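Local coordinates for inner membrane protein (Salmonella typhimurium LT2, PDB 2QJV), which binds nickel in the crystal and, as an IolB-like member of the cupin superfamily, probably acts as a sugar isomerase, perhaps on glucuronate, at residues A[199-204]-A[229-234]; A[188-193]-A[214-219]; A[158-163]-A[237-242]. The protein carries 2 engineered substitutions. All coordinates share one frame; numbering follows the deposited sequence. Where two conformers were deposited one is given.

Contact 1: residues A[199-204]-A[229-234]; sequences CLQRVY and HPVATI. With NI (nickel (II) ion), chain D.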
loop_
_atom_site.group_PDB
_atom_site.type_symbol
_atom_site.label_atom_id
_atom_site.label_comp_id
_atom_site.label_asym_id
_atom_site.label_seq_id
_atom_site.Cartn_x
_atom_site.Cartn_y
_atom_site.Cartn_z
ATOM N N CYS A 199 -19.834 2.929 -11.168
ATOM C CA CYS A 199 -19.576 4.346 -11.102
ATOM C C CYS A 199 -18.208 4.483 -10.437
ATOM O O CYS A 199 -17.631 3.496 -9.932
ATOM C CB CYS A 199 -20.656 5.120 -10.326
ATOM S SG CYS A 199 -20.694 4.853 -8.574
ATOM N N LEU A 200 -17.684 5.698 -10.474
ATOM C CA LEU A 200 -16.440 6.056 -9.808
ATOM C C LEU A 200 -16.761 7.075 -8.702
ATOM O O LEU A 200 -17.292 8.184 -8.963
ATOM C CB LEU A 200 -15.430 6.612 -10.807
ATOM C CG LEU A 200 -15.070 5.658 -11.975
ATOM C CD1 LEU A 200 -14.147 6.329 -12.994
ATOM C CD2 LEU A 200 -14.449 4.345 -11.465
ATOM N N GLN A 201 -16.487 6.683 -7.470
ATOM C CA GLN A 201 -16.731 7.559 -6.303
ATOM C C GLN A 201 -15.369 7.900 -5.689
ATOM O O GLN A 201 -14.526 7.031 -5.528
ATOM C CB GLN A 201 -17.678 6.927 -5.286
ATOM C CG GLN A 201 -17.971 7.858 -4.104
ATOM C CD GLN A 201 -19.197 7.518 -3.284
ATOM O OE1 GLN A 201 -19.707 6.395 -3.302
ATOM N NE2 GLN A 201 -19.662 8.498 -2.531
ATOM N N ARG A 202 -15.134 9.178 -5.408
ATOM C CA ARG A 202 -13.881 9.630 -4.850
ATOM C C ARG A 202 -14.141 10.257 -3.478
ATOM O O ARG A 202 -14.990 11.124 -3.347
ATOM C CB ARG A 202 -13.222 10.642 -5.794
ATOM C CG ARG A 202 -11.908 11.178 -5.334
ATOM C CD ARG A 202 -11.547 12.436 -6.052
ATOM N NE ARG A 202 -10.289 12.985 -5.604
ATOM C CZ ARG A 202 -9.878 14.210 -5.864
ATOM N NH1 ARG A 202 -10.673 15.089 -6.495
ATOM N NH2 ARG A 202 -8.702 14.597 -5.421
ATOM N N VAL A 203 -13.434 9.769 -2.463
ATOM C CA VAL A 203 -13.470 10.316 -1.110
ATOM C C VAL A 203 -12.123 10.989 -0.822
ATOM O O VAL A 203 -11.067 10.372 -0.841
ATOM C CB VAL A 203 -13.864 9.241 -0.047
ATOM C CG1 VAL A 203 -13.831 9.854 1.359
ATOM C CG2 VAL A 203 -15.265 8.668 -0.359
ATOM N N TYR A 204 -12.157 12.293 -0.572
ATOM C CA TYR A 204 -10.937 13.058 -0.406
ATOM C C TYR A 204 -11.062 14.304 0.483
ATOM O O TYR A 204 -12.108 14.950 0.538
ATOM C CB TYR A 204 -10.388 13.470 -1.803
ATOM C CG TYR A 204 -11.244 14.490 -2.583
ATOM C CD1 TYR A 204 -12.416 14.104 -3.232
ATOM C CD2 TYR A 204 -10.876 15.844 -2.644
ATOM C CE1 TYR A 204 -13.196 15.042 -3.948
ATOM C CE2 TYR A 204 -11.621 16.746 -3.358
ATOM C CZ TYR A 204 -12.790 16.325 -4.030
ATOM O OH TYR A 204 -13.555 17.225 -4.752
ATOM N N HIS A 229 -16.975 13.722 -1.205
ATOM C CA HIS A 229 -17.345 12.367 -1.658
ATOM C C HIS A 229 -18.242 12.309 -2.913
ATOM O O HIS A 229 -19.292 11.616 -2.921
ATOM C CB HIS A 229 -17.962 11.594 -0.468
ATOM C CG HIS A 229 -18.908 12.407 0.372
ATOM N ND1 HIS A 229 -18.471 13.299 1.334
ATOM C CD2 HIS A 229 -20.257 12.440 0.426
ATOM C CE1 HIS A 229 -19.502 13.826 1.949
ATOM N NE2 HIS A 229 -20.600 13.326 1.416
ATOM N N PRO A 230 -17.821 13.000 -3.984
ATOM C CA PRO A 230 -18.655 12.965 -5.211
ATOM C C PRO A 230 -18.709 11.599 -5.931
ATOM O O PRO A 230 -17.766 10.780 -5.824
ATOM C CB PRO A 230 -17.990 14.021 -6.119
ATOM C CG PRO A 230 -16.559 14.017 -5.654
ATOM C CD PRO A 230 -16.627 13.831 -4.174
ATOM N N VAL A 231 -19.817 11.402 -6.651
ATOM C CA VAL A 231 -20.087 10.225 -7.452
ATOM C C VAL A 231 -20.129 10.606 -8.944
ATOM O O VAL A 231 -20.969 11.417 -9.383
ATOM C CB VAL A 231 -21.421 9.580 -7.043
ATOM C CG1 VAL A 231 -21.832 8.456 -8.019
ATOM C CG2 VAL A 231 -21.379 9.104 -5.559
ATOM N N ALA A 232 -19.232 10.006 -9.719
ATOM C CA ALA A 232 -19.198 10.182 -11.179
ATOM C C ALA A 232 -19.761 8.921 -11.848
ATOM O O ALA A 232 -19.201 7.830 -11.733
ATOM C CB ALA A 232 -17.781 10.522 -11.711
ATOM N N THR A 233 -20.885 9.076 -12.529
ATOM C CA THR A 233 -21.505 7.972 -13.247
ATOM C C THR A 233 -20.912 7.843 -14.676
ATOM O O THR A 233 -20.315 8.764 -15.221
ATOM C CB THR A 233 -23.089 8.078 -13.287
ATOM O OG1 THR A 233 -23.466 9.160 -14.107
ATOM C CG2 THR A 233 -23.699 8.238 -11.886
ATOM N N ILE A 234 -21.161 6.676 -15.267
ATOM C CA ILE A 234 -20.626 6.199 -16.524
ATOM C C ILE A 234 -21.735 6.019 -17.559
ATOM O O ILE A 234 -22.777 5.432 -17.246
ATOM C CB ILE A 234 -19.918 4.802 -16.221
ATOM C CG1 ILE A 234 -18.719 5.011 -15.264
ATOM C CG2 ILE A 234 -19.498 4.060 -17.444
ATOM C CD1 ILE A 234 -17.645 5.911 -15.771
HETATM NI NI NI D . -22.619 13.692 2.142
HETATM O O HOH W 1 -23.671 12.866 0.404
HETATM O O HOH W 2 -24.687 14.122 2.709
#
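Leu200 and Ala232 pair across two antiparallel strands in the four-stranded sheet of the C-terminal cupin barrel, the second entered through His229, a nickel ligand. Leu200 N reaches Ala232 O at 2.9 Å and Ala232 N reaches Leu200 O at 2.8 Å, while Arg202 N bonds to Pro230 O at 3.1 Å. Proline, with no N-H to give, suits a place where its carbonyl accepts a bond and its ring packs on Tyr204; the CA-H of His229 leans on Arg202 O.

Among the side chains, Gln201 does the polar work. Its CG stands anti to the backbone N (chi1 -178°) and the chain runs on extended, so that the amide passes over Val231 CG2 and NE2 meets His229 O at 3.2 Å. That donor sits well above the carbonyl plane. The other end of the amide, OE1, is taken by His190.

Apolar contacts fill the rest: Cys199 SG lies against Val231 CG1, and Tyr204 CE1 touches Pro230 CD at 3.6 Å, ring and proline crossing at about a right angle. Tyr204 also carries on one face the guanidinium of Arg202, which is salt-bridged to Asp211 and bonds through NH1 to Tyr217 OH of the second subunit. His171, His173, Glu186 and two waters join His229 at the metal; the bond from His229 NE2 to nickel measures 2.2 Å.

Contact 2: residues A[188-193]-A[214-219]; sequences YYHRFN and MAVYNR. With SO4 (sulfate ion), chain J.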
loop_
_atom_site.group_PDB
_atom_site.type_symbol
_atom_site.label_atom_id
_atom_site.label_comp_id
_atom_site.label_asym_id
_atom_site.label_seq_id
_atom_site.Cartn_x
_atom_site.Cartn_y
_atom_site.Cartn_z
ATOM N N TYR A 188 -23.049 4.850 1.559
ATOM C CA TYR A 188 -23.638 4.829 0.228
ATOM C C TYR A 188 -23.854 3.359 -0.110
ATOM O O TYR A 188 -22.912 2.591 -0.071
ATOM C CB TYR A 188 -22.689 5.387 -0.848
ATOM C CG TYR A 188 -22.661 6.896 -0.970
ATOM C CD1 TYR A 188 -22.180 7.671 0.065
ATOM C CD2 TYR A 188 -23.121 7.550 -2.120
ATOM C CE1 TYR A 188 -22.165 9.034 -0.013
ATOM C CE2 TYR A 188 -23.112 8.926 -2.198
ATOM C CZ TYR A 188 -22.625 9.654 -1.144
ATOM O OH TYR A 188 -22.618 10.998 -1.238
ATOM N N TYR A 189 -25.077 2.993 -0.452
ATOM C CA TYR A 189 -25.411 1.665 -0.943
ATOM C C TYR A 189 -25.814 1.875 -2.408
ATOM O O TYR A 189 -26.927 2.369 -2.699
ATOM C CB TYR A 189 -26.522 1.016 -0.118
ATOM C CG TYR A 189 -27.031 -0.313 -0.663
ATOM C CD1 TYR A 189 -26.176 -1.437 -0.768
ATOM C CD2 TYR A 189 -28.376 -0.487 -0.986
ATOM C CE1 TYR A 189 -26.633 -2.643 -1.256
ATOM C CE2 TYR A 189 -28.861 -1.719 -1.464
ATOM C CZ TYR A 189 -27.981 -2.797 -1.606
ATOM O OH TYR A 189 -28.464 -3.993 -2.060
ATOM N N HIS A 190 -24.957 1.399 -3.318
ATOM C CA HIS A 190 -25.115 1.634 -4.749
ATOM C C HIS A 190 -25.784 0.515 -5.546
ATOM O O HIS A 190 -25.579 -0.684 -5.282
ATOM C CB HIS A 190 -23.759 1.877 -5.423
ATOM C CG HIS A 190 -23.133 3.200 -5.091
ATOM N ND1 HIS A 190 -23.286 4.312 -5.895
ATOM C CD2 HIS A 190 -22.315 3.570 -4.078
ATOM C CE1 HIS A 190 -22.587 5.313 -5.380
ATOM N NE2 HIS A 190 -21.974 4.884 -4.286
ATOM N N ARG A 191 -26.563 0.951 -6.528
ATOM C CA ARG A 191 -27.267 0.075 -7.476
ATOM C C ARG A 191 -27.124 0.655 -8.886
ATOM O O ARG A 191 -27.012 1.890 -9.066
ATOM C CB ARG A 191 -28.741 -0.107 -7.083
ATOM C CG ARG A 191 -28.961 -0.661 -5.670
ATOM C CD ARG A 191 -28.692 -2.167 -5.536
ATOM N NE ARG A 191 -29.925 -2.924 -5.650
ATOM C CZ ARG A 191 -30.459 -3.408 -6.753
ATOM N NH1 ARG A 191 -29.881 -3.290 -7.924
ATOM N NH2 ARG A 191 -31.606 -4.030 -6.667
ATOM N N PHE A 192 -27.135 -0.249 -9.882
ATOM C CA PHE A 192 -26.991 0.089 -11.303
ATOM C C PHE A 192 -28.033 -0.566 -12.189
ATOM O O PHE A 192 -28.536 -1.671 -11.893
ATOM C CB PHE A 192 -25.575 -0.258 -11.813
ATOM C CG PHE A 192 -24.520 0.469 -11.088
ATOM C CD1 PHE A 192 -24.132 1.757 -11.493
ATOM C CD2 PHE A 192 -23.969 -0.068 -9.928
ATOM C CE1 PHE A 192 -23.227 2.464 -10.738
ATOM C CE2 PHE A 192 -23.084 0.661 -9.163
ATOM C CZ PHE A 192 -22.689 1.901 -9.581
ATOM N N ASN A 193 -28.395 0.182 -13.231
ATOM C CA ASN A 193 -29.283 -0.249 -14.282
ATOM C C ASN A 193 -28.706 0.160 -15.646
ATOM O O ASN A 193 -28.580 1.366 -15.944
ATOM C CB ASN A 193 -30.721 0.281 -14.094
ATOM C CG ASN A 193 -31.684 -0.335 -15.075
ATOM O OD1 ASN A 193 -31.619 -1.518 -15.354
ATOM N ND2 ASN A 193 -32.567 0.477 -15.630
HETATM N N MSE A 214 -12.583 4.814 -6.117
HETATM C CA MSE A 214 -12.979 3.424 -6.196
HETATM C C MSE A 214 -14.004 3.271 -7.303
HETATM O O MSE A 214 -14.789 4.169 -7.579
HETATM C CB MSE A 214 -13.671 2.950 -4.902
HETATM C CG MSE A 214 -12.944 3.180 -3.562
HETATM SE SE MSE A 214 -14.132 3.518 -2.016
HETATM C CE MSE A 214 -14.484 5.356 -2.356
ATOM N N ALA A 215 -13.991 2.090 -7.902
ATOM C CA ALA A 215 -14.904 1.636 -8.932
ATOM C C ALA A 215 -15.995 0.871 -8.160
ATOM O O ALA A 215 -15.708 -0.217 -7.575
ATOM C CB ALA A 215 -14.205 0.772 -9.926
ATOM N N VAL A 216 -17.233 1.383 -8.164
ATOM C CA VAL A 216 -18.320 0.846 -7.348
ATOM C C VAL A 216 -19.306 0.066 -8.212
ATOM O O VAL A 216 -19.794 0.578 -9.194
ATOM C CB VAL A 216 -19.059 1.968 -6.595
ATOM C CG1 VAL A 216 -20.121 1.403 -5.633
ATOM C CG2 VAL A 216 -18.016 2.874 -5.865
ATOM N N TYR A 217 -19.555 -1.188 -7.852
ATOM C CA TYR A 217 -20.477 -2.049 -8.592
ATOM C C TYR A 217 -21.771 -2.313 -7.802
ATOM O O TYR A 217 -21.941 -1.848 -6.678
ATOM C CB TYR A 217 -19.772 -3.345 -9.014
ATOM C CG TYR A 217 -18.745 -3.205 -10.140
ATOM C CD1 TYR A 217 -17.448 -2.711 -9.887
ATOM C CD2 TYR A 217 -19.033 -3.644 -11.440
ATOM C CE1 TYR A 217 -16.512 -2.603 -10.884
ATOM C CE2 TYR A 217 -18.074 -3.548 -12.455
ATOM C CZ TYR A 217 -16.805 -3.034 -12.162
ATOM O OH TYR A 217 -15.837 -2.984 -13.151
ATOM N N ASN A 218 -22.712 -2.976 -8.466
ATOM C CA ASN A 218 -24.050 -3.251 -7.934
ATOM C C ASN A 218 -24.075 -3.919 -6.548
ATOM O O ASN A 218 -23.463 -4.968 -6.295
ATOM C CB ASN A 218 -24.829 -4.065 -8.993
ATOM C CG ASN A 218 -26.342 -4.018 -8.822
ATOM O OD1 ASN A 218 -26.894 -2.997 -8.426
ATOM N ND2 ASN A 218 -27.031 -5.102 -9.231
ATOM N N ARG A 219 -24.746 -3.230 -5.632
ATOM C CA ARG A 219 -24.902 -3.624 -4.232
ATOM C C ARG A 219 -23.658 -3.424 -3.340
ATOM O O ARG A 219 -23.643 -3.890 -2.196
ATOM C CB ARG A 219 -25.444 -5.059 -4.122
ATOM C CG ARG A 219 -26.748 -5.237 -4.784
ATOM C CD ARG A 219 -27.254 -6.602 -4.562
ATOM N NE ARG A 219 -28.695 -6.721 -4.790
ATOM C CZ ARG A 219 -29.265 -6.950 -5.953
ATOM N NH1 ARG A 219 -28.526 -7.063 -7.062
ATOM N NH2 ARG A 219 -30.597 -7.064 -5.998
HETATM S S SO4 J . -30.522 -6.569 -9.926
HETATM O O1 SO4 J . -30.031 -5.183 -10.073
HETATM O O2 SO4 J . -29.463 -7.546 -9.716
HETATM O O3 SO4 J . -31.105 -7.015 -11.207
HETATM O O4 SO4 J . -31.553 -6.590 -8.880
#
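Arg191 turns its CG beside the backbone N (chi1 -57°) and then bends twice, at chi2 and chi3, which brings its guanidinium over that of Arg219, with Asn218 at its edge; Arg219 instead runs extended from CG to NE. The two guanidinium groups lie flat on one another, centres 3.8 Å apart and planes at 24°. A sulfate ion, probably picked up from the crystallisation solution, sits beside the edges of both groups. Arg191 NH1 donates to sulfate O1 at 2.9 Å, and Arg219 NH1 gives a nearly straight, in-plane bond to O2.

Asn218 suits the junction because an amide both accepts and donates. Its OD1 takes Arg191 NH1 at 3.0 Å, in the carbonyl plane on a lone pair, and Phe192 N at 3.1 Å from above that plane, while ND2 turns to sulfate O1. The backbone adds Arg219 N to His190 O at 2.7 Å.

Nearer the barrel interior van der Waals contact dominates. Val216 lies over one face of the His190 ring, its CG1 off the CG-CD2 rim, 3.5 Å from CD2, and Phe192 CZ and CE2 approach the carbonyl oxygen Val216 O. The Tyr189 ring runs alongside Arg219, its OH against CG. Here strand 181-193 of one sheet meets 211-217 of the other.

Glu104 forms a salt bridge with Arg191 NE and accepts from Tyr189 OH. With this carboxylate and the sulfate close by, the like charges of the stacked arginines are probably balanced, in a pocket consistent with anion binding.

Contact 3: residues A[158-163]-A[237-242]; sequences VYTNAG and YDNYYL. Engineered in segment 158-163: Ala162 (natural residue Glu).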
loop_
_atom_site.group_PDB
_atom_site.type_symbol
_atom_site.label_atom_id
_atom_site.label_comp_id
_atom_site.label_asym_id
_atom_site.label_seq_id
_atom_site.Cartn_x
_atom_site.Cartn_y
_atom_site.Cartn_z
ATOM N N VAL A 158 -31.010 8.723 -3.739
ATOM C CA VAL A 158 -30.726 9.581 -4.873
ATOM C C VAL A 158 -30.545 8.776 -6.175
ATOM O O VAL A 158 -29.952 7.687 -6.153
ATOM C CB VAL A 158 -29.441 10.432 -4.591
ATOM C CG1 VAL A 158 -29.106 11.377 -5.776
ATOM C CG2 VAL A 158 -29.582 11.217 -3.273
ATOM N N TYR A 159 -31.099 9.324 -7.265
ATOM C CA TYR A 159 -31.033 8.760 -8.608
ATOM C C TYR A 159 -30.227 9.671 -9.479
ATOM O O TYR A 159 -30.572 10.829 -9.666
ATOM C CB TYR A 159 -32.402 8.589 -9.245
ATOM C CG TYR A 159 -33.299 7.668 -8.510
ATOM C CD1 TYR A 159 -33.979 8.089 -7.371
ATOM C CD2 TYR A 159 -33.521 6.394 -8.976
ATOM C CE1 TYR A 159 -34.827 7.246 -6.693
ATOM C CE2 TYR A 159 -34.358 5.542 -8.306
ATOM C CZ TYR A 159 -35.028 5.965 -7.183
ATOM O OH TYR A 159 -35.845 5.087 -6.525
ATOM N N THR A 160 -29.137 9.118 -10.022
ATOM C CA THR A 160 -28.216 9.850 -10.868
ATOM C C THR A 160 -28.185 9.160 -12.234
ATOM O O THR A 160 -27.672 8.066 -12.370
ATOM C CB THR A 160 -26.802 9.971 -10.234
ATOM O OG1 THR A 160 -26.913 10.390 -8.862
ATOM C CG2 THR A 160 -25.892 10.991 -11.047
ATOM N N ASN A 161 -28.701 9.830 -13.244
ATOM C CA ASN A 161 -28.698 9.248 -14.601
ATOM C C ASN A 161 -27.296 9.200 -15.204
ATOM O O ASN A 161 -26.419 10.013 -14.848
ATOM C CB ASN A 161 -29.727 9.959 -15.471
ATOM C CG ASN A 161 -31.154 9.712 -14.983
ATOM O OD1 ASN A 161 -31.424 8.814 -14.159
ATOM N ND2 ASN A 161 -32.061 10.487 -15.493
ATOM N N ALA A 162 -27.074 8.175 -16.034
ATOM C CA ALA A 162 -25.763 7.887 -16.635
ATOM C C ALA A 162 -25.173 9.149 -17.270
ATOM O O ALA A 162 -25.828 9.790 -18.104
ATOM C CB ALA A 162 -25.867 6.751 -17.661
ATOM N N GLY A 163 -23.940 9.450 -16.843
ATOM C CA GLY A 163 -23.202 10.628 -17.286
ATOM C C GLY A 163 -23.037 11.650 -16.165
ATOM O O GLY A 163 -21.882 12.085 -15.876
ATOM N N TYR A 237 -24.931 3.393 -17.804
ATOM C CA TYR A 237 -25.310 2.869 -16.489
ATOM C C TYR A 237 -25.881 3.896 -15.528
ATOM O O TYR A 237 -25.159 4.702 -14.926
ATOM C CB TYR A 237 -24.126 2.160 -15.836
ATOM C CG TYR A 237 -23.673 0.978 -16.651
ATOM C CD1 TYR A 237 -24.468 -0.170 -16.737
ATOM C CD2 TYR A 237 -22.453 0.987 -17.327
ATOM C CE1 TYR A 237 -24.064 -1.257 -17.473
ATOM C CE2 TYR A 237 -22.055 -0.126 -18.108
ATOM C CZ TYR A 237 -22.867 -1.218 -18.168
ATOM O OH TYR A 237 -22.460 -2.312 -18.909
ATOM N N ASP A 238 -27.202 3.848 -15.417
ATOM C CA ASP A 238 -27.929 4.659 -14.441
ATOM C C ASP A 238 -27.565 4.172 -13.012
ATOM O O ASP A 238 -27.301 2.979 -12.761
ATOM C CB ASP A 238 -29.446 4.624 -14.656
ATOM C CG ASP A 238 -29.906 5.351 -15.890
ATOM O OD1 ASP A 238 -29.257 6.299 -16.384
ATOM O OD2 ASP A 238 -30.960 4.936 -16.369
ATOM N N ASN A 239 -27.496 5.123 -12.091
ATOM C CA ASN A 239 -27.109 4.882 -10.710
ATOM C C ASN A 239 -28.225 5.293 -9.727
ATOM O O ASN A 239 -29.063 6.147 -10.011
ATOM C CB ASN A 239 -25.767 5.607 -10.435
ATOM C CG ASN A 239 -25.268 5.536 -8.967
ATOM O OD1 ASN A 239 -25.236 6.581 -8.315
ATOM N ND2 ASN A 239 -24.843 4.336 -8.455
ATOM N N TYR A 240 -28.230 4.592 -8.607
ATOM C CA TYR A 240 -29.060 4.818 -7.477
ATOM C C TYR A 240 -28.175 4.585 -6.256
ATOM O O TYR A 240 -27.294 3.719 -6.277
ATOM C CB TYR A 240 -30.256 3.841 -7.468
ATOM C CG TYR A 240 -30.927 3.647 -6.128
ATOM C CD1 TYR A 240 -30.400 2.729 -5.201
ATOM C CD2 TYR A 240 -32.056 4.367 -5.761
ATOM C CE1 TYR A 240 -30.961 2.552 -3.957
ATOM C CE2 TYR A 240 -32.669 4.158 -4.523
ATOM C CZ TYR A 240 -32.113 3.246 -3.618
ATOM O OH TYR A 240 -32.663 3.002 -2.375
ATOM N N TYR A 241 -28.378 5.379 -5.212
ATOM C CA TYR A 241 -27.813 5.049 -3.903
ATOM C C TYR A 241 -28.705 5.467 -2.748
ATOM O O TYR A 241 -29.436 6.455 -2.824
ATOM C CB TYR A 241 -26.365 5.568 -3.696
ATOM C CG TYR A 241 -26.127 7.032 -4.004
ATOM C CD1 TYR A 241 -26.495 8.039 -3.092
ATOM C CD2 TYR A 241 -25.501 7.411 -5.195
ATOM C CE1 TYR A 241 -26.263 9.364 -3.365
ATOM C CE2 TYR A 241 -25.268 8.732 -5.480
ATOM C CZ TYR A 241 -25.648 9.718 -4.554
ATOM O OH TYR A 241 -25.388 11.042 -4.820
ATOM N N LEU A 242 -28.673 4.628 -1.703
ATOM C CA LEU A 242 -29.346 4.850 -0.446
ATOM C C LEU A 242 -28.275 5.229 0.560
ATOM O O LEU A 242 -27.280 4.494 0.722
ATOM C CB LEU A 242 -30.117 3.611 0.004
ATOM C CG LEU A 242 -30.828 3.606 1.343
ATOM C CD1 LEU A 242 -31.992 4.630 1.400
ATOM C CD2 LEU A 242 -31.335 2.167 1.634
HETATM O O HOH W 3 -27.580 8.021 -7.802
HETATM O O HOH W 4 -30.816 6.679 -12.162
#
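Tyr159 and Tyr240 face each other as a non-hydrogen-bonded pair of antiparallel strands, inside the five-stranded sheet of the C-terminal cupin barrel. Their rings make a T-shaped contact: the edge of Tyr240, led by CD2, comes down on the face of Tyr159 near its rim, with centroids 5.2 Å apart and planes at 66°. Tyrosine suits both places, since the rings pack while the hydroxyls reach on, Tyr159 OH to Pro78 O and Tyr240 OH to Glu157.

Val158 and Tyr241 lie on the other face of the sheet, side by side and pointing the same way. The Tyr241 CG is wedged between its own backbone N and carbonyl carbon (chi1 51°), a torsion that leans the ring toward the neighbouring strand, beside Val158, with CE1 3.6 Å from Val158 CB and Val158 O over one face. The branched valine offers a broad flank for this ring, whose hydroxyl bonds to Ser166 and Ser167.

Thr160 and Asn239 continue that face, again side by side with their short polar side chains pointing the same way. They do not touch closely; a water joins them, bonded to Thr160 OG1 at 2.7 Å and donating to Asn239 OD1 and to Val158 O. Thr160 OG1 also bonds to Ser166 OG, a partner it shares with Tyr241 OH. Asn239 ND2 is left for His190, which ties the pair to strand 181-193.

Backbone bonds in both directions link Val158 with Tyr241 and Thr160 with Asn239. Beyond them the chain of 158-163 leaves the sheet, and a carboxylate replaces the missing strand partner. Asp238 OD1, on the lone pair turned away from the other oxygen, accepts the N-H of the engineered Ala162 at 2.9 Å.

Overall arrangement
Contacts 1 and 3 are strand pairings, one in each sheet of the C-terminal barrel, whereas contact 2 bridges the sheets: its strand 181-193 neighbours 238-246 of contact 3, and its 211-217 neighbours 198-204 of contact 1. Contact 1 is wholly buried; contact 3 is buried along its strands, partly exposed where 158-163 leaves the sheet. Contact 2 runs from buried His190 and Phe192 to partly exposed Asn218 and Arg219. Both strand pairs share backbone bonds; contact 1 adds apolar packing, a glutamine amide bond and a metal ligand, contact 3 tyrosines and bridging water. Contact 2 has stacked arginines that grip a sulfate by their edges. His190 joins all three, through Gln201 and Asn239.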